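Local coordinates for pseudopodium-enriched atypical kinase 1 (Homo sapiens, PDB 6BHC), which is a pseudokinase, a kinase-fold protein with an unusual catalytic cleft that dimerises and probably acts in signalling more as a scaffold than as a phosphotransfer enzyme, at residues S189-L194 / I341-A346; A310-I315 / L328-L333; T387-K392 / L410-L415. The protein carries 1 engineered substitution. All coordinates share one frame; numbering follows the deposited sequence.

Contact 1 (S189-L194 / I341-A346); sequences SGLEHL and ILISDA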
ATOM      1  N   SER A 189     -22.566  13.778  -1.546  1.00 14.61           N
ATOM      2  CA  SER A 189     -21.924  13.300  -2.766  0.59 18.80           C
ATOM      3  C   SER A 189     -22.959  12.956  -3.831  1.00 19.77           C
ATOM      4  O   SER A 189     -22.817  13.338  -4.997  1.00 20.75           O
ATOM      5  CB  SER A 189     -21.044  12.089  -2.457  0.59 18.71           C
ATOM      6  OG  SER A 189     -19.997  12.436  -1.566  0.59 30.45           O
ATOM      7  N   GLY A 190     -24.014  12.236  -3.443  1.00 18.18           N
ATOM      8  CA  GLY A 190     -25.055  11.898  -4.399  1.00 13.67           C
ATOM      9  C   GLY A 190     -25.835  13.111  -4.868  1.00 18.58           C
ATOM     10  O   GLY A 190     -26.207  13.203  -6.041  1.00 23.63           O
ATOM     11  N   LEU A 191     -26.095  14.058  -3.961  1.00 18.04           N
ATOM     12  CA  LEU A 191     -26.782  15.283  -4.357  1.00 22.77           C
ATOM     13  C   LEU A 191     -25.903  16.141  -5.257  1.00 20.65           C
ATOM     14  O   LEU A 191     -26.402  16.798  -6.177  1.00 29.53           O
ATOM     15  CB  LEU A 191     -27.212  16.071  -3.120  1.00 25.54           C
ATOM     16  CG  LEU A 191     -28.295  15.429  -2.249  1.00 30.76           C
ATOM     17  CD1 LEU A 191     -28.587  16.297  -1.035  1.00 27.85           C
ATOM     18  CD2 LEU A 191     -29.562  15.185  -3.059  1.00 28.97           C
ATOM     19  N   GLU A 192     -24.591  16.148  -5.008  1.00 32.66           N
ATOM     20  CA  GLU A 192     -23.670  16.857  -5.890  1.00 30.26           C
ATOM     21  C   GLU A 192     -23.668  16.249  -7.286  1.00 34.70           C
ATOM     22  O   GLU A 192     -23.416  16.951  -8.273  1.00 27.37           O
ATOM     23  CB  GLU A 192     -22.264  16.836  -5.288  1.00 34.14           C
ATOM     24  CG  GLU A 192     -21.253  17.731  -5.982  1.00 59.40           C
ATOM     25  CD  GLU A 192     -19.869  17.631  -5.360  1.00 72.00           C
ATOM     26  OE1 GLU A 192     -19.523  16.546  -4.845  1.00 70.37           O
ATOM     27  OE2 GLU A 192     -19.132  18.640  -5.382  1.00 74.86           O
ATOM     28  N   HIS A 193     -23.954  14.949  -7.390  1.00 23.53           N
ATOM     29  CA  HIS A 193     -24.052  14.287  -8.685  1.00 26.06           C
ATOM     30  C   HIS A 193     -25.256  14.766  -9.487  1.00 29.28           C
ATOM     31  O   HIS A 193     -25.235  14.688 -10.719  1.00 32.25           O
ATOM     32  CB  HIS A 193     -24.123  12.771  -8.482  1.00 21.72           C
ATOM     33  CG  HIS A 193     -24.017  11.977  -9.746  1.00 24.62           C
ATOM     34  ND1 HIS A 193     -22.836  11.842 -10.444  1.00 25.55           N
ATOM     35  CD2 HIS A 193     -24.942  11.262 -10.429  1.00 22.17           C
ATOM     36  CE1 HIS A 193     -23.040  11.084 -11.507  1.00 22.00           C
ATOM     37  NE2 HIS A 193     -24.308  10.718 -11.520  1.00 17.84           N
ATOM     38  N   LEU A 194     -26.296  15.268  -8.819  1.00 21.35           N
ATOM     39  CA  LEU A 194     -27.495  15.713  -9.517  1.00 23.55           C
ATOM     40  C   LEU A 194     -27.356  17.108 -10.111  1.00 27.33           C
ATOM     41  O   LEU A 194     -28.109  17.451 -11.030  1.00 29.29           O
ATOM     42  CB  LEU A 194     -28.699  15.695  -8.571  1.00 21.49           C
ATOM     43  CG  LEU A 194     -29.018  14.396  -7.832  1.00 28.38           C
ATOM     44  CD1 LEU A 194     -30.268  14.561  -6.974  1.00 29.21           C
ATOM     45  CD2 LEU A 194     -29.183  13.244  -8.806  1.00 26.01           C
ATOM     46  N   ILE A 341     -26.229  27.962   1.791  1.00 29.50           N
ATOM     47  CA  ILE A 341     -24.985  27.417   1.255  1.00 29.50           C
ATOM     48  C   ILE A 341     -25.281  26.324   0.233  1.00 30.76           C
ATOM     49  O   ILE A 341     -26.356  25.713   0.212  1.00 24.69           O
ATOM     50  CB  ILE A 341     -24.078  26.888   2.377  1.00 26.96           C
ATOM     51  CG1 ILE A 341     -24.737  25.701   3.082  1.00 38.13           C
ATOM     52  CG2 ILE A 341     -23.744  27.998   3.363  1.00 31.27           C
ATOM     53  CD1 ILE A 341     -23.803  24.954   4.014  1.00 46.58           C
ATOM     54  N   LEU A 342     -24.298  26.080  -0.629  1.00 25.15           N
ATOM     55  CA  LEU A 342     -24.390  25.043  -1.643  1.00 30.99           C
ATOM     56  C   LEU A 342     -24.082  23.676  -1.041  1.00 31.25           C
ATOM     57  O   LEU A 342     -23.432  23.558   0.001  1.00 27.98           O
ATOM     58  CB  LEU A 342     -23.429  25.338  -2.796  1.00 29.98           C
ATOM     59  CG  LEU A 342     -23.768  26.536  -3.683  1.00 38.16           C
ATOM     60  CD1 LEU A 342     -22.583  26.910  -4.560  1.00 42.55           C
ATOM     61  CD2 LEU A 342     -24.985  26.227  -4.536  1.00 38.13           C
ATOM     62  N   ILE A 343     -24.555  22.630  -1.724  1.00 32.56           N
ATOM     63  CA  ILE A 343     -24.350  21.274  -1.227  1.00 33.70           C
ATOM     64  C   ILE A 343     -22.881  20.874  -1.284  1.00 31.76           C
ATOM     65  O   ILE A 343     -22.468  19.946  -0.580  1.00 29.27           O
ATOM     66  CB  ILE A 343     -25.229  20.275  -2.005  1.00 36.30           C
ATOM     67  CG1 ILE A 343     -25.561  19.062  -1.132  1.00 32.83           C
ATOM     68  CG2 ILE A 343     -24.546  19.832  -3.292  1.00 41.46           C
ATOM     69  CD1 ILE A 343     -26.463  19.380   0.044  1.00 27.22           C
ATOM     70  N   SER A 344     -22.072  21.555  -2.102  1.00 27.23           N
ATOM     71  CA  SER A 344     -20.635  21.307  -2.101  1.00 31.59           C
ATOM     72  C   SER A 344     -19.951  21.972  -0.914  1.00 31.15           C
ATOM     73  O   SER A 344     -18.910  21.491  -0.455  1.00 32.82           O
ATOM     74  CB  SER A 344     -20.010  21.795  -3.407  1.00 35.17           C
ATOM     75  OG  SER A 344     -20.488  21.046  -4.510  1.00 52.39           O
ATOM     76  N   ASP A 345     -20.513  23.074  -0.417  1.00 31.36           N
ATOM     77  CA  ASP A 345     -20.005  23.672   0.813  1.00 25.24           C
ATOM     78  C   ASP A 345     -20.352  22.808   2.018  1.00 23.73           C
ATOM     79  O   ASP A 345     -19.532  22.646   2.930  1.00 20.61           O
ATOM     80  CB  ASP A 345     -20.564  25.084   0.981  1.00 29.37           C
ATOM     81  CG  ASP A 345     -20.240  25.983  -0.195  1.00 49.13           C
ATOM     82  OD1 ASP A 345     -19.145  25.829  -0.776  1.00 49.86           O
ATOM     83  OD2 ASP A 345     -21.083  26.839  -0.542  1.00 64.58           O
ATOM     84  N   ALA A 346     -21.565  22.246   2.036  1.00 20.57           N
ATOM     85  CA  ALA A 346     -21.934  21.311   3.092  1.00 24.16           C
ATOM     86  C   ALA A 346     -21.008  20.104   3.103  1.00 27.83           C
ATOM     87  O   ALA A 346     -20.650  19.597   4.172  1.00 30.76           O
ATOM     88  CB  ALA A 346     -23.387  20.869   2.920  1.00 16.62           C
TER
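Glu192 reaches across to Ser344, while its neighbour Leu191 packs on Ile343. The glutamate leaves helix 173-194 with CG anti to the backbone N (chi1 -170°) and runs on fully extended, which carries its carboxylate past the side of Ile343 to the start of helix 343-354. There Ser344 OG donates to Glu192 OE2 over 2.9 Å, approaching from above the carboxylate plane, 43° out of it. The other oxygen, OE1, makes a salt bridge to Lys347, one turn further along the same helix, so both oxygens are held and the carboxylate has little freedom to rotate.

In the C-terminal lobe of the kinase fold these helices match the usual alphaE, which leads into the catalytic loop, and alphaI, which closes the lobe. Their apolar contact is made by both branches of Ile343. With chi1 at -152°, CG1 points toward Leu191, its CD1 lying 3.9 Å from Leu191 CD1 and CG1 itself 4.0 Å from Leu191 CB; the two side chains cross at about a right angle. The second branch of Ile343, CG2, turns to the other side and rests 4.0 Å from Glu192 CA, against the main chain of helix 173-194. Thr282 of helix 277-289 touches both Leu191 and Ile343.

Contact 2 (A310-I315 / L328-L333); sequences ADLPRI and LASCLL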
ATOM      1  N   ALA A 310     -31.010  32.380  15.740  1.00 66.90           N
ATOM      2  CA  ALA A 310     -31.436  32.168  17.119  1.00 67.76           C
ATOM      3  C   ALA A 310     -32.846  31.603  17.224  1.00 62.62           C
ATOM      4  O   ALA A 310     -33.222  31.125  18.301  1.00 69.32           O
ATOM      5  CB  ALA A 310     -31.346  33.478  17.903  1.00 67.59           C
ATOM      6  N   ASP A 311     -33.630  31.643  16.147  1.00 51.92           N
ATOM      7  CA  ASP A 311     -34.988  31.116  16.199  1.00 43.07           C
ATOM      8  C   ASP A 311     -35.028  29.599  16.048  1.00 38.02           C
ATOM      9  O   ASP A 311     -35.979  28.963  16.517  1.00 39.70           O
ATOM     10  CB  ASP A 311     -35.847  31.769  15.115  1.00 54.93           C
ATOM     11  CG  ASP A 311     -35.974  33.269  15.294  1.00 71.44           C
ATOM     12  OD1 ASP A 311     -36.144  33.728  16.443  1.00 74.56           O
ATOM     13  OD2 ASP A 311     -35.904  33.994  14.278  1.00 76.76           O
ATOM     14  N   LEU A 312     -34.024  29.007  15.406  1.00 28.44           N
ATOM     15  CA  LEU A 312     -34.023  27.568  15.194  1.00 45.87           C
ATOM     16  C   LEU A 312     -33.806  26.827  16.515  1.00 41.64           C
ATOM     17  O   LEU A 312     -33.101  27.313  17.402  1.00 39.18           O
ATOM     18  CB  LEU A 312     -32.940  27.173  14.193  1.00 39.68           C
ATOM     19  CG  LEU A 312     -33.157  27.611  12.744  1.00 38.13           C
ATOM     20  CD1 LEU A 312     -31.945  27.275  11.893  1.00 28.31           C
ATOM     21  CD2 LEU A 312     -34.410  26.964  12.172  1.00 30.27           C
ATOM     22  N   PRO A 313     -34.412  25.648  16.670  1.00 44.30           N
ATOM     23  CA  PRO A 313     -34.192  24.864  17.892  1.00 43.69           C
ATOM     24  C   PRO A 313     -32.732  24.456  18.029  1.00 33.39           C
ATOM     25  O   PRO A 313     -32.057  24.155  17.042  1.00 41.44           O
ATOM     26  CB  PRO A 313     -35.103  23.646  17.704  1.00 45.31           C
ATOM     27  CG  PRO A 313     -36.128  24.084  16.703  1.00 49.48           C
ATOM     28  CD  PRO A 313     -35.409  25.025  15.785  1.00 48.45           C
ATOM     29  N   ARG A 314     -32.250  24.447  19.269  1.00 36.79           N
ATOM     30  CA  ARG A 314     -30.843  24.193  19.542  1.00 33.28           C
ATOM     31  C   ARG A 314     -30.551  22.698  19.520  1.00 28.91           C
ATOM     32  O   ARG A 314     -31.264  21.905  20.142  1.00 35.58           O
ATOM     33  CB  ARG A 314     -30.450  24.782  20.897  1.00 41.08           C
ATOM     34  CG  ARG A 314     -30.772  26.260  21.053  1.00 46.09           C
ATOM     35  CD  ARG A 314     -29.856  27.128  20.206  1.00 48.85           C
ATOM     36  NE  ARG A 314     -30.280  28.525  20.210  1.00 55.15           N
ATOM     37  CZ  ARG A 314     -29.938  29.411  21.141  1.00 54.89           C
ATOM     38  NH1 ARG A 314     -29.162  29.046  22.153  1.00 55.41           N
ATOM     39  NH2 ARG A 314     -30.374  30.659  21.062  1.00 55.02           N
ATOM     40  N   ILE A 315     -29.500  22.318  18.806  1.00 21.61           N
ATOM     41  CA  ILE A 315     -29.034  20.930  18.824  1.00 29.19           C
ATOM     42  C   ILE A 315     -28.236  20.699  20.100  1.00 33.84           C
ATOM     43  O   ILE A 315     -27.348  21.507  20.421  1.00 40.23           O
ATOM     44  CB  ILE A 315     -28.194  20.632  17.586  1.00 32.24           C
ATOM     45  CG1 ILE A 315     -29.061  20.701  16.327  1.00 33.54           C
ATOM     46  CG2 ILE A 315     -27.528  19.269  17.711  1.00 30.51           C
ATOM     47  CD1 ILE A 315     -28.315  20.388  15.050  1.00 32.43           C
ATOM     48  N   LEU A 328     -23.881  23.726  10.420  1.00 23.25           N
ATOM     49  CA  LEU A 328     -24.202  23.250   9.079  1.00 18.35           C
ATOM     50  C   LEU A 328     -25.702  23.303   8.818  1.00 22.71           C
ATOM     51  O   LEU A 328     -26.137  23.704   7.733  1.00 25.43           O
ATOM     52  CB  LEU A 328     -23.675  21.827   8.892  1.00 23.25           C
ATOM     53  CG  LEU A 328     -24.014  21.166   7.557  1.00 30.27           C
ATOM     54  CD1 LEU A 328     -23.437  21.979   6.413  1.00 25.63           C
ATOM     55  CD2 LEU A 328     -23.505  19.733   7.518  1.00 29.01           C
ATOM     56  N   ALA A 329     -26.508  22.901   9.803  1.00 18.71           N
ATOM     57  CA  ALA A 329     -27.957  22.942   9.638  1.00 25.03           C
ATOM     58  C   ALA A 329     -28.462  24.375   9.515  1.00 24.95           C
ATOM     59  O   ALA A 329     -29.324  24.663   8.677  1.00 23.44           O
ATOM     60  CB  ALA A 329     -28.638  22.232  10.807  1.00 22.10           C
ATOM     61  N   SER A 330     -27.933  25.286  10.336  1.00 23.62           N
ATOM     62  CA  SER A 330     -28.359  26.681  10.270  1.00 23.29           C
ATOM     63  C   SER A 330     -28.079  27.280   8.899  1.00 21.08           C
ATOM     64  O   SER A 330     -28.875  28.076   8.386  1.00 28.50           O
ATOM     65  CB  SER A 330     -27.662  27.493  11.362  1.00 29.63           C
ATOM     66  OG  SER A 330     -27.895  26.932  12.642  1.00 45.97           O
ATOM     67  N   CYS A 331     -26.952  26.909   8.287  1.00 20.35           N
ATOM     68  CA  CYS A 331     -26.636  27.410   6.953  1.00 28.72           C
ATOM     69  C   CYS A 331     -27.545  26.792   5.900  1.00 31.07           C
ATOM     70  O   CYS A 331     -27.972  27.475   4.962  1.00 29.42           O
ATOM     71  CB  CYS A 331     -25.170  27.133   6.621  1.00 33.19           C
ATOM     72  SG  CYS A 331     -23.986  28.025   7.655  1.00 37.51           S
ATOM     73  N   LEU A 332     -27.847  25.498   6.035  1.00 21.75           N
ATOM     74  CA  LEU A 332     -28.742  24.836   5.096  1.00 29.69           C
ATOM     75  C   LEU A 332     -30.188  25.289   5.258  1.00 26.74           C
ATOM     76  O   LEU A 332     -30.961  25.202   4.298  1.00 24.44           O
ATOM     77  CB  LEU A 332     -28.653  23.318   5.263  1.00 23.08           C
ATOM     78  CG  LEU A 332     -27.335  22.650   4.864  1.00 23.60           C
ATOM     79  CD1 LEU A 332     -27.310  21.197   5.318  1.00 17.15           C
ATOM     80  CD2 LEU A 332     -27.118  22.744   3.361  1.00 19.02           C
ATOM     81  N   LEU A 333     -30.570  25.765   6.442  1.00 24.00           N
ATOM     82  CA  LEU A 333     -31.935  26.194   6.709  1.00 25.29           C
ATOM     83  C   LEU A 333     -32.101  27.704   6.610  1.00 26.68           C
ATOM     84  O   LEU A 333     -33.092  28.245   7.112  1.00 37.92           O
ATOM     85  CB  LEU A 333     -32.385  25.704   8.085  1.00 34.22           C
ATOM     86  CG  LEU A 333     -32.520  24.188   8.229  1.00 33.69           C
ATOM     87  CD1 LEU A 333     -32.940  23.825   9.642  1.00 31.73           C
ATOM     88  CD2 LEU A 333     -33.511  23.644   7.211  1.00 24.79           C
TER
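Leu312 pushes one methyl, CD1, onto the C-terminal turn of helix 322-332, and the apolar part of the contact hangs on that group. Its side chain is stretched out, CG lying beside the backbone N (chi1 -69°) and CD1 then anti to CA (chi2 174°), so this branch projects furthest from the loop. It lands 4.0 Å from Ser330 CA and 4.1 Å from Leu333 CB, bridging the last turn of the helix and the residue at which the chain leaves it. Nearby, Ile315 and Ala329 both touch Tyr287 of helix 277-289, a shared neighbour of loop and helix.

No polar bond joins the two segments themselves. Ser330 OG, although 4.1 Å from Leu312 CD1, is bonded back to Gln326 O one turn earlier in its own helix. There Gln326 OE1 accepts the Ile315 N-H; Tyr287 OH pairs with Pro313 O, and Tyr307 OH with Leu333 O. This is the C-lobe region of the kinase fold where the irregular chain after helix 295-298 doubles back along helix 322-332, probably the alphaG to alphaH connection.

The direct fit of the two segments thus depends on the shape and burial of Leu312, while the bonds from Tyr287 and Gln326 probably position the loop backbone and Tyr307 holds the carbonyl of Leu333.

Contact 3 (T387-K392 / L410-L415); sequences TLLMIK and LCAQYL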
ATOM      1  N   THR A 387       0.682  13.443   3.897  1.00 20.57           N
ATOM      2  CA  THR A 387       1.776  12.523   4.185  1.00 23.70           C
ATOM      3  C   THR A 387       1.311  11.376   5.074  1.00 23.51           C
ATOM      4  O   THR A 387       1.646  10.213   4.824  1.00 21.99           O
ATOM      5  CB  THR A 387       2.934  13.277   4.841  1.00 28.02           C
ATOM      6  OG1 THR A 387       3.379  14.322   3.966  1.00 30.21           O
ATOM      7  CG2 THR A 387       4.094  12.339   5.130  1.00 30.75           C
ATOM      8  N   LEU A 388       0.530  11.686   6.112  1.00 24.87           N
ATOM      9  CA  LEU A 388       0.035  10.648   7.010  1.00 29.39           C
ATOM     10  C   LEU A 388      -0.855   9.655   6.270  1.00 28.09           C
ATOM     11  O   LEU A 388      -0.713   8.438   6.432  1.00 25.79           O
ATOM     12  CB  LEU A 388      -0.722  11.285   8.176  1.00 22.08           C
ATOM     13  CG  LEU A 388       0.135  12.081   9.162  1.00 27.85           C
ATOM     14  CD1 LEU A 388      -0.739  12.784  10.190  1.00 26.81           C
ATOM     15  CD2 LEU A 388       1.137  11.164   9.842  1.00 25.04           C
ATOM     16  N   LEU A 389      -1.779  10.160   5.450  1.00 25.92           N
ATOM     17  CA  LEU A 389      -2.671   9.268   4.714  1.00 28.70           C
ATOM     18  C   LEU A 389      -1.899   8.416   3.715  1.00 30.52           C
ATOM     19  O   LEU A 389      -2.200   7.229   3.539  1.00 23.78           O
ATOM     20  CB  LEU A 389      -3.758  10.075   4.006  1.00 19.61           C
ATOM     21  CG  LEU A 389      -4.803   9.242   3.259  1.00 25.35           C
ATOM     22  CD1 LEU A 389      -5.501   8.281   4.212  1.00 30.28           C
ATOM     23  CD2 LEU A 389      -5.814  10.138   2.566  1.00 17.90           C
ATOM     24  N   MET A 390      -0.897   9.002   3.053  1.00 25.54           N
ATOM     25  CA  MET A 390      -0.084   8.230   2.119  1.00 24.64           C
ATOM     26  C   MET A 390       0.652   7.105   2.833  1.00 25.87           C
ATOM     27  O   MET A 390       0.759   5.990   2.309  1.00 29.97           O
ATOM     28  CB  MET A 390       0.905   9.147   1.400  1.00 25.42           C
ATOM     29  CG  MET A 390       1.620   8.494   0.227  1.00 31.98           C
ATOM     30  SD  MET A 390       0.506   8.159  -1.152  1.00 42.62           S
ATOM     31  CE  MET A 390      -0.076   9.812  -1.518  1.00 35.52           C
ATOM     32  N   ILE A 391       1.166   7.380   4.034  1.00 28.17           N
ATOM     33  CA  ILE A 391       1.820   6.341   4.826  1.00 30.09           C
ATOM     34  C   ILE A 391       0.828   5.241   5.181  1.00 31.18           C
ATOM     35  O   ILE A 391       1.162   4.051   5.150  1.00 32.57           O
ATOM     36  CB  ILE A 391       2.462   6.961   6.082  1.00 31.72           C
ATOM     37  CG1 ILE A 391       3.630   7.869   5.691  1.00 34.59           C
ATOM     38  CG2 ILE A 391       2.921   5.879   7.050  1.00 20.18           C
ATOM     39  CD1 ILE A 391       4.188   8.681   6.844  1.00 27.05           C
ATOM     40  N   LYS A 392      -0.411   5.621   5.507  1.00 27.28           N
ATOM     41  CA  LYS A 392      -1.424   4.635   5.875  1.00 27.96           C
ATOM     42  C   LYS A 392      -1.698   3.666   4.730  1.00 25.25           C
ATOM     43  O   LYS A 392      -1.796   2.453   4.945  1.00 29.96           O
ATOM     44  CB  LYS A 392      -2.712   5.342   6.296  1.00 32.51           C
ATOM     45  CG  LYS A 392      -3.836   4.404   6.715  1.00 49.80           C
ATOM     46  CD  LYS A 392      -5.140   5.166   6.901  1.00 64.90           C
ATOM     47  CE  LYS A 392      -6.261   4.259   7.385  1.00 71.56           C
ATOM     48  NZ  LYS A 392      -6.003   3.734   8.753  1.00 71.26           N
ATOM     49  N   LEU A 410     -13.186   7.856   1.272  1.00 17.51           N
ATOM     50  CA  LEU A 410     -13.717   9.206   1.437  1.00 23.05           C
ATOM     51  C   LEU A 410     -12.649  10.163   1.953  1.00 22.18           C
ATOM     52  O   LEU A 410     -12.609  11.334   1.553  1.00 22.33           O
ATOM     53  CB  LEU A 410     -14.924   9.180   2.377  1.00 25.95           C
ATOM     54  CG  LEU A 410     -16.077   8.265   1.950  1.00 41.37           C
ATOM     55  CD1 LEU A 410     -17.218   8.304   2.957  1.00 45.74           C
ATOM     56  CD2 LEU A 410     -16.574   8.636   0.560  1.00 39.96           C
ATOM     57  N   CYS A 411     -11.772   9.687   2.839  1.00 22.10           N
ATOM     58  CA  CYS A 411     -10.692  10.536   3.331  1.00 21.25           C
ATOM     59  C   CYS A 411      -9.710  10.873   2.216  1.00 23.14           C
ATOM     60  O   CYS A 411      -9.217  12.005   2.137  1.00 29.28           O
ATOM     61  CB  CYS A 411      -9.973   9.853   4.494  1.00 30.78           C
ATOM     62  SG  CYS A 411      -8.666  10.851   5.248  1.00 26.45           S
ATOM     63  N   ALA A 412      -9.418   9.905   1.343  1.00 24.76           N
ATOM     64  CA  ALA A 412      -8.558  10.180   0.199  1.00 17.38           C
ATOM     65  C   ALA A 412      -9.203  11.185  -0.748  1.00 23.28           C
ATOM     66  O   ALA A 412      -8.511  12.040  -1.311  1.00 25.38           O
ATOM     67  CB  ALA A 412      -8.225   8.883  -0.539  1.00 20.51           C
ATOM     68  N   GLN A 413     -10.524  11.096  -0.940  1.00 23.04           N
ATOM     69  CA  GLN A 413     -11.217  12.075  -1.775  1.00 26.05           C
ATOM     70  C   GLN A 413     -11.049  13.481  -1.223  1.00 17.63           C
ATOM     71  O   GLN A 413     -10.840  14.436  -1.979  1.00 22.15           O
ATOM     72  CB  GLN A 413     -12.704  11.735  -1.876  1.00 27.14           C
ATOM     73  CG  GLN A 413     -13.046  10.565  -2.776  1.00 39.67           C
ATOM     74  CD  GLN A 413     -14.540  10.459  -3.035  1.00 50.20           C
ATOM     75  OE1 GLN A 413     -14.994   9.578  -3.765  1.00 64.30           O
ATOM     76  NE2 GLN A 413     -15.311  11.362  -2.437  1.00 53.79           N
ATOM     77  N   TYR A 414     -11.140  13.624   0.099  1.00 19.45           N
ATOM     78  CA  TYR A 414     -11.049  14.934   0.727  1.00 18.11           C
ATOM     79  C   TYR A 414      -9.670  15.550   0.522  1.00 20.34           C
ATOM     80  O   TYR A 414      -9.542  16.651  -0.024  1.00 18.16           O
ATOM     81  CB  TYR A 414     -11.383  14.796   2.211  1.00 17.08           C
ATOM     82  CG  TYR A 414     -11.239  16.054   3.030  1.00 17.83           C
ATOM     83  CD1 TYR A 414     -11.595  17.296   2.515  1.00 14.37           C
ATOM     84  CD2 TYR A 414     -10.775  15.993   4.335  1.00 17.84           C
ATOM     85  CE1 TYR A 414     -11.472  18.442   3.278  1.00 20.59           C
ATOM     86  CE2 TYR A 414     -10.651  17.127   5.103  1.00 20.42           C
ATOM     87  CZ  TYR A 414     -11.000  18.347   4.573  1.00 20.39           C
ATOM     88  OH  TYR A 414     -10.873  19.473   5.352  1.00 14.99           O
ATOM     89  N   LEU A 415      -8.620  14.841   0.940  1.00 16.19           N
ATOM     90  CA  LEU A 415      -7.277  15.412   0.903  1.00 22.25           C
ATOM     91  C   LEU A 415      -6.757  15.580  -0.519  1.00 26.05           C
ATOM     92  O   LEU A 415      -5.913  16.448  -0.768  1.00 28.27           O
ATOM     93  CB  LEU A 415      -6.317  14.546   1.716  1.00 23.28           C
ATOM     94  CG  LEU A 415      -6.663  14.428   3.202  1.00 24.31           C
ATOM     95  CD1 LEU A 415      -5.594  13.645   3.944  1.00 31.07           C
ATOM     96  CD2 LEU A 415      -6.849  15.808   3.813  1.00 16.58           C
TER
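Two leucines are turned so that each presents the methyl that lies anti to its CA. In Leu389, CG stands anti to the backbone N (chi1 -177°) and, with chi2 at 58°, CD2 is the methyl that extends away from CA; Leu415 instead has CG beside its backbone N, and its outstretched methyl is CD1. Leu389 CD2 and Leu415 CD1 meet at 3.8 Å, the side chains slanting across each other, and Leu415 CD1 also lies 4.0 Å from Leu389 CB.

CD2 of Leu389 does nearly all the rest. It presses against the backbone of helix 406-417, 3.6 Å from Ala412 CA, where the small alanine lets it come close, and it has Ala412 CB at 4.1 Å and Cys411 SG at 4.0 Å around it. The cysteine and Leu415, one turn apart, together with the alanine, line the dent that receives the methyl. The helices run roughly antiparallel, their short axes 10.9 Å apart and crossing at -145°.

These helices belong to the bundle flanking the kinase domain, consistent with the split helical dimerisation module of the PEAK family. On helix 371-396, Met390 packs on helix 16-39 of the same chain, while Leu388 and Ile391 meet Leu23 and Ala27 of the second subunit. Leu410, Cys411 and Tyr414 touch Trp355.

The contact is thus purely apolar: no hydrogen bond or charge pair joins the two segments, and the bond from Arg386 NE, just before segment 387-392, to Leu415 O is the polar tie nearby. Its hold comes from burying Leu389 against a closely fitted, weakly polar surface, on a helix whose other faces meet helix 16-39 and the second subunit.

Overall arrangement
Contacts 1 and 2 both belong to the C-lobe of the kinase domain, their centres 18 Å apart, with contact 2 nested inside the long chain loop that contact 1 closes. They also touch: Ile341 and Ala346 pack on Leu328, Cys331 and Leu332, joining the successive helices 322-332 and 343-354, and helix 277-289 borders both. Contact 3 follows in the chain, within the helices beyond 343-354. Its centre lies 21 Å from that of contact 1, nearest atoms about 5 Å apart, and 31 Å from that of contact 2. The lobe lies close to the helices through which the second subunit is met, which places the pseudokinase fold beside its dimer contact.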